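Local atomic coordinates of alpha-L-rhamnosidase (Klebsiella oxytoca, PDB entry 4XHC), a protein that hydrolyses terminal alpha-L-rhamnose residues from rhamnosides, as a two-domain glycoside hydrolase of family GH78. Residues 68-73 / 503-508; 491-496 / 531-536. All coordinates share one frame; numbering follows the deposited sequence.

Contact 1: residues 68-73 / 503-508. With RAM (alpha-L-rhamnopyranose), chain C.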
loop_
_atom_site.group_PDB
_atom_site.type_symbol
_atom_site.label_atom_id
_atom_site.label_comp_id
_atom_site.label_asym_id
_atom_site.label_seq_id
_atom_site.Cartn_x
_atom_site.Cartn_y
_atom_site.Cartn_z
ATOM N N ALA A 68 17.785 27.164 -11.898
ATOM C CA ALA A 68 17.334 28.472 -11.420
ATOM C C ALA A 68 15.837 28.511 -11.109
ATOM O O ALA A 68 15.164 29.488 -11.410
ATOM C CB ALA A 68 17.699 29.543 -12.447
ATOM N N ALA A 69 15.320 27.461 -10.483
ATOM C CA ALA A 69 13.897 27.401 -10.152
ATOM C C ALA A 69 13.689 26.984 -8.694
ATOM O O ALA A 69 14.657 26.817 -7.940
ATOM C CB ALA A 69 13.177 26.442 -11.097
ATOM N N LEU A 70 12.420 26.817 -8.309
ATOM C CA LEU A 70 12.048 26.397 -6.947
ATOM C C LEU A 70 12.612 24.997 -6.633
ATOM O O LEU A 70 12.016 23.976 -7.022
ATOM C CB LEU A 70 10.511 26.429 -6.766
ATOM C CG LEU A 70 9.924 26.131 -5.367
ATOM C CD1 LEU A 70 10.485 27.103 -4.337
ATOM C CD2 LEU A 70 8.395 26.153 -5.350
ATOM N N PHE A 71 13.768 24.968 -5.956
ATOM C CA PHE A 71 14.446 23.725 -5.567
ATOM C C PHE A 71 14.778 22.836 -6.760
ATOM O O PHE A 71 14.679 21.611 -6.673
ATOM C CB PHE A 71 13.610 22.925 -4.558
ATOM C CG PHE A 71 13.185 23.717 -3.350
ATOM C CD1 PHE A 71 14.131 24.321 -2.528
ATOM C CD2 PHE A 71 11.839 23.850 -3.026
ATOM C CE1 PHE A 71 13.742 25.051 -1.421
ATOM C CE2 PHE A 71 11.447 24.584 -1.918
ATOM C CZ PHE A 71 12.401 25.185 -1.114
ATOM N N GLY A 72 15.150 23.455 -7.878
ATOM C CA GLY A 72 15.672 22.729 -9.036
ATOM C C GLY A 72 14.695 22.097 -10.018
ATOM O O GLY A 72 15.124 21.342 -10.891
ATOM N N TRP A 73 13.400 22.394 -9.906
ATOM C CA TRP A 73 12.397 21.776 -10.777
ATOM C C TRP A 73 11.328 22.762 -11.243
ATOM O O TRP A 73 10.788 23.514 -10.442
ATOM C CB TRP A 73 11.751 20.582 -10.064
ATOM C CG TRP A 73 12.717 19.459 -9.802
ATOM C CD1 TRP A 73 13.435 19.256 -8.666
ATOM C CD2 TRP A 73 13.085 18.400 -10.704
ATOM N NE1 TRP A 73 14.227 18.140 -8.795
ATOM C CE2 TRP A 73 14.036 17.599 -10.039
ATOM C CE3 TRP A 73 12.706 18.053 -12.010
ATOM C CZ2 TRP A 73 14.611 16.462 -10.633
ATOM C CZ3 TRP A 73 13.284 16.918 -12.604
ATOM C CH2 TRP A 73 14.221 16.137 -11.910
ATOM N N THR A 503 1.663 28.579 0.599
ATOM C CA THR A 503 1.638 28.660 2.054
ATOM C C THR A 503 3.052 28.908 2.559
ATOM O O THR A 503 4.016 28.548 1.891
ATOM C CB THR A 503 1.119 27.356 2.667
ATOM O OG1 THR A 503 1.874 26.259 2.163
ATOM C CG2 THR A 503 -0.326 27.149 2.306
ATOM N N PHE A 504 3.187 29.518 3.735
ATOM C CA PHE A 504 4.516 29.832 4.257
ATOM C C PHE A 504 5.206 28.624 4.903
ATOM O O PHE A 504 4.561 27.732 5.465
ATOM C CB PHE A 504 4.479 31.042 5.196
ATOM C CG PHE A 504 4.231 32.337 4.483
ATOM C CD1 PHE A 504 4.991 32.689 3.377
ATOM C CD2 PHE A 504 3.228 33.193 4.892
ATOM C CE1 PHE A 504 4.759 33.872 2.698
ATOM C CE2 PHE A 504 2.992 34.377 4.218
ATOM C CZ PHE A 504 3.759 34.716 3.118
ATOM N N TRP A 505 6.535 28.632 4.832
ATOM C CA TRP A 505 7.341 27.449 5.107
ATOM C C TRP A 505 7.784 27.366 6.561
ATOM O O TRP A 505 7.956 28.384 7.221
ATOM C CB TRP A 505 8.579 27.436 4.202
ATOM C CG TRP A 505 8.280 27.601 2.726
ATOM C CD1 TRP A 505 7.092 27.377 2.092
ATOM C CD2 TRP A 505 9.202 28.008 1.711
ATOM N NE1 TRP A 505 7.219 27.630 0.747
ATOM C CE2 TRP A 505 8.504 28.022 0.489
ATOM C CE3 TRP A 505 10.551 28.371 1.721
ATOM C CZ2 TRP A 505 9.108 28.385 -0.712
ATOM C CZ3 TRP A 505 11.150 28.730 0.530
ATOM C CH2 TRP A 505 10.431 28.736 -0.671
ATOM N N GLU A 506 7.985 26.143 7.039
ATOM C CA GLU A 506 8.562 25.909 8.357
ATOM C C GLU A 506 9.983 26.508 8.482
ATOM O O GLU A 506 10.295 27.188 9.465
ATOM C CB GLU A 506 8.619 24.413 8.619
ATOM C CG GLU A 506 9.179 24.014 9.980
ATOM C CD GLU A 506 9.488 22.533 10.074
ATOM O OE1 GLU A 506 9.627 21.905 8.999
ATOM O OE2 GLU A 506 9.570 21.979 11.200
ATOM N N ILE A 507 10.817 26.244 7.480
ATOM C CA ILE A 507 12.225 26.641 7.476
ATOM C C ILE A 507 12.499 27.615 6.329
ATOM O O ILE A 507 12.082 27.362 5.205
ATOM C CB ILE A 507 13.129 25.397 7.242
ATOM C CG1 ILE A 507 12.817 24.275 8.244
ATOM C CG2 ILE A 507 14.602 25.770 7.272
ATOM C CD1 ILE A 507 12.976 24.654 9.699
ATOM N N PHE A 508 13.202 28.715 6.596
ATOM C CA PHE A 508 13.649 29.619 5.516
ATOM C C PHE A 508 14.818 30.553 5.895
ATOM O O PHE A 508 14.658 31.523 6.649
ATOM C CB PHE A 508 12.464 30.433 4.952
ATOM C CG PHE A 508 12.819 31.284 3.753
ATOM C CD1 PHE A 508 13.576 30.766 2.702
ATOM C CD2 PHE A 508 12.388 32.601 3.670
ATOM C CE1 PHE A 508 13.906 31.550 1.610
ATOM C CE2 PHE A 508 12.719 33.388 2.578
ATOM C CZ PHE A 508 13.477 32.863 1.547
HETATM C C1 RAM C . 9.831 20.881 15.170
HETATM C C2 RAM C . 8.753 21.671 14.453
HETATM C C3 RAM C . 7.844 22.365 15.450
HETATM C C4 RAM C . 8.686 22.954 16.569
HETATM C C5 RAM C . 9.300 21.816 17.366
HETATM C C6 RAM C . 10.645 22.158 17.957
HETATM O O1 RAM C . 9.984 19.680 14.522
HETATM O O2 RAM C . 9.422 22.652 13.678
HETATM O O3 RAM C . 7.092 23.401 14.814
HETATM O O4 RAM C . 7.883 23.737 17.432
HETATM O O5 RAM C . 9.470 20.652 16.528
#
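W505 meets F71 and L70 where the two domains of this GH78 enzyme come together: 68-73 lies in the loop between strands 59-65 and 73-79 of the beta-rich N-terminal domain, with W73 opening the second strand, and 503-508 is part of a loop of the (alpha/alpha)6-barrel catalytic domain. The interface between these segments is small, 99 Å² in all, and W505 supplies about half of it. Its indole reaches out toward the beta domain and offers the far corner of the six-membered ring, so that one aromatic carbon, CH2, serves both partners. F71 comes from the opposite direction, and its CZ lies over one face of the indole, 4.1 Å from CH2 of W505. The two rings are neither stacked nor perpendicular; their planes make an angle of 45° and their centroids lie 5.6 Å apart. L70 slides past the indole in the opposite sense. Its chi1 of -175° sets CG anti to the backbone N, and the CD1 methyl lies 4.0 Å from W505 CH2, oblique to the ring. The contact between the segments is wholly apolar: here two loops of different domains meet through three large side chains alone, with the backbones well apart, the nearest CA atoms, those of F71 and F508, being 12.6 Å from each other. On the barrel side W505 packs on M496 of helix 482-498 and pairs edge-to-face with Y526. The next residue, E506, turns into the sugar pocket with its chain extended. One carboxylate oxygen, OE1, forms a salt bridge with R241, while the other, OE2, is hydrogen-bonded to Y518 OH and accepts a hydrogen bond from rhamnose O2, at 2.6 Å from E506 OE2.

Contact 2: residues 491-496 / 531-536; sequences AYWGAM and SCTPAW
Helix 482-498 passes the start of helix 534-540 with the CA atoms of W493 and P534 8.1 Å apart, the nearest pair between 491-496 and 531-536. One side chain, the indole of W493, carries the largest share of the contact and is held in two different ways. P534 crosses it at about a right angle, and its ring carbon CG stands over the five-membered ring in a CH-pi contact, 3.3 Å from the centroid and only 8° off the normal. At the edge of the same indole, NE1 donates a hydrogen bond to the backbone oxygen of S531, with 2.9 Å between W493 NE1 and S531 O. This bond is bent, 143° at the hydrogen, and the donor lies out of the carbonyl plane. Both segments belong to the (alpha/alpha)6 barrel of the six-hairpin glycosidases, and the buried pair ties one of its helices to the turn that leads into its last one. CG of W493 is anti to the carbonyl carbon (chi1 -77°), which directs the indole across to that turn; Y492 CD2 lies against its other face, toward the rim. F504 adds an edge-to-face ring contact, and I473 also packs on the indole. T533 touches W493 only loosely, its OG1 being hydrogen-bonded to H470 ND1.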
loop_
_atom_site.group_PDB
_atom_site.type_symbol
_atom_site.label_atom_id
_atom_site.label_comp_id
_atom_site.label_asym_id
_atom_site.label_seq_id
_atom_site.Cartn_x
_atom_site.Cartn_y
_atom_site.Cartn_z
ATOM N N ALA A 491 10.647 41.964 2.539
ATOM C CA ALA A 491 11.892 41.364 2.057
ATOM C C ALA A 491 11.924 39.858 2.302
ATOM O O ALA A 491 12.315 39.093 1.424
ATOM C CB ALA A 491 13.084 42.022 2.727
ATOM N N TYR A 492 11.503 39.440 3.492
ATOM C CA TYR A 492 11.570 38.034 3.890
ATOM C C TYR A 492 10.372 37.213 3.385
ATOM O O TYR A 492 10.540 36.337 2.546
ATOM C CB TYR A 492 11.696 37.946 5.409
ATOM C CG TYR A 492 11.916 36.559 5.965
ATOM C CD1 TYR A 492 13.118 35.900 5.794
ATOM C CD2 TYR A 492 10.920 35.925 6.704
ATOM C CE1 TYR A 492 13.317 34.637 6.321
ATOM C CE2 TYR A 492 11.112 34.662 7.236
ATOM C CZ TYR A 492 12.309 34.021 7.041
ATOM O OH TYR A 492 12.476 32.770 7.591
ATOM N N TRP A 493 9.169 37.495 3.881
ATOM C CA TRP A 493 7.976 36.757 3.442
ATOM C C TRP A 493 7.626 37.016 1.972
ATOM O O TRP A 493 7.122 36.127 1.293
ATOM C CB TRP A 493 6.777 37.085 4.319
ATOM C CG TRP A 493 6.781 36.405 5.665
ATOM C CD1 TRP A 493 6.213 35.215 5.970
ATOM C CD2 TRP A 493 7.347 36.899 6.878
ATOM N NE1 TRP A 493 6.400 34.922 7.291
ATOM C CE2 TRP A 493 7.085 35.947 7.876
ATOM C CE3 TRP A 493 8.047 38.063 7.222
ATOM C CZ2 TRP A 493 7.497 36.114 9.194
ATOM C CZ3 TRP A 493 8.466 38.227 8.532
ATOM C CH2 TRP A 493 8.194 37.254 9.500
ATOM N N GLY A 494 7.899 38.220 1.477
ATOM C CA GLY A 494 7.727 38.511 0.050
ATOM C C GLY A 494 8.602 37.661 -0.861
ATOM O O GLY A 494 8.232 37.367 -2.004
ATOM N N ALA A 495 9.772 37.269 -0.352
ATOM C CA ALA A 495 10.675 36.370 -1.079
ATOM C C ALA A 495 10.047 34.996 -1.280
ATOM O O ALA A 495 10.140 34.431 -2.367
ATOM C CB ALA A 495 12.003 36.238 -0.355
ATOM N N MET A 496 9.405 34.470 -0.238
ATOM C CA MET A 496 8.696 33.196 -0.337
ATOM C C MET A 496 7.539 33.299 -1.317
ATOM O O MET A 496 7.324 32.394 -2.125
ATOM C CB MET A 496 8.204 32.728 1.037
ATOM C CG MET A 496 9.304 32.101 1.887
ATOM S SD MET A 496 8.732 31.403 3.451
ATOM C CE MET A 496 8.478 32.890 4.404
ATOM N N SER A 531 4.687 30.422 10.770
ATOM C CA SER A 531 5.186 31.372 9.771
ATOM C C SER A 531 4.118 32.292 9.172
ATOM O O SER A 531 4.407 33.002 8.217
ATOM C CB SER A 531 5.851 30.618 8.622
ATOM O OG SER A 531 6.838 29.730 9.104
ATOM N N CYS A 532 2.909 32.306 9.727
ATOM C CA CYS A 532 1.819 33.093 9.144
ATOM C C CYS A 532 1.470 34.373 9.925
ATOM O O CYS A 532 0.396 34.951 9.729
ATOM C CB CYS A 532 0.566 32.221 8.999
ATOM S SG CYS A 532 -0.303 31.885 10.547
ATOM N N THR A 533 2.383 34.839 10.771
ATOM C CA THR A 533 2.103 35.992 11.620
ATOM C C THR A 533 2.006 37.330 10.891
ATOM O O THR A 533 1.400 38.262 11.420
ATOM C CB THR A 533 3.130 36.126 12.749
ATOM O OG1 THR A 533 4.444 35.916 12.230
ATOM C CG2 THR A 533 2.846 35.112 13.832
ATOM N N PRO A 534 2.591 37.451 9.689
ATOM C CA PRO A 534 2.368 38.703 8.968
ATOM C C PRO A 534 0.897 39.127 8.869
ATOM O O PRO A 534 0.597 40.323 8.878
ATOM C CB PRO A 534 2.937 38.401 7.593
ATOM C CG PRO A 534 4.091 37.508 7.896
ATOM C CD PRO A 534 3.659 36.655 9.060
ATOM N N ALA A 535 -0.011 38.161 8.782
ATOM C CA ALA A 535 -1.433 38.468 8.836
ATOM C C ALA A 535 -1.797 39.246 10.114
ATOM O O ALA A 535 -2.558 40.216 10.060
ATOM C CB ALA A 535 -2.253 37.191 8.732
ATOM N N TRP A 536 -1.235 38.832 11.250
ATOM C CA TRP A 536 -1.467 39.522 12.523
ATOM C C TRP A 536 -0.854 40.922 12.519
ATOM O O TRP A 536 -1.537 41.895 12.820
ATOM C CB TRP A 536 -0.921 38.709 13.705
ATOM C CG TRP A 536 -1.193 39.328 15.054
ATOM C CD1 TRP A 536 -2.400 39.419 15.688
ATOM C CD2 TRP A 536 -0.241 39.931 15.927
ATOM N NE1 TRP A 536 -2.259 40.051 16.899
ATOM C CE2 TRP A 536 -0.939 40.370 17.071
ATOM C CE3 TRP A 536 1.136 40.141 15.857
ATOM C CZ2 TRP A 536 -0.305 41.010 18.133
ATOM C CZ3 TRP A 536 1.768 40.776 16.922
ATOM C CH2 TRP A 536 1.043 41.203 18.041
#

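In the fold
Contacts 1 and 2 have centres 14 Å apart, and their segments alternate along the chain, 503-508 falling between the two halves of contact 2. They meet directly at two points of 503-508. W505 O lies 2.6 Å from S531 OG and F508 O lies 2.7 Å from Y492 OH, both probable hydrogen bonds, while F504 packs between W493 and S531. The segment 503-508 is thus placed between the N-terminal domain, the helices of contact 2 and the sugar. E506 is its member of the rhamnose pocket, where D249, Y304, W361, Y518 and H528 are also hydrogen-bonded to the sugar; the S531 side chain stays about 9 Å from the ligand, behind that first shell.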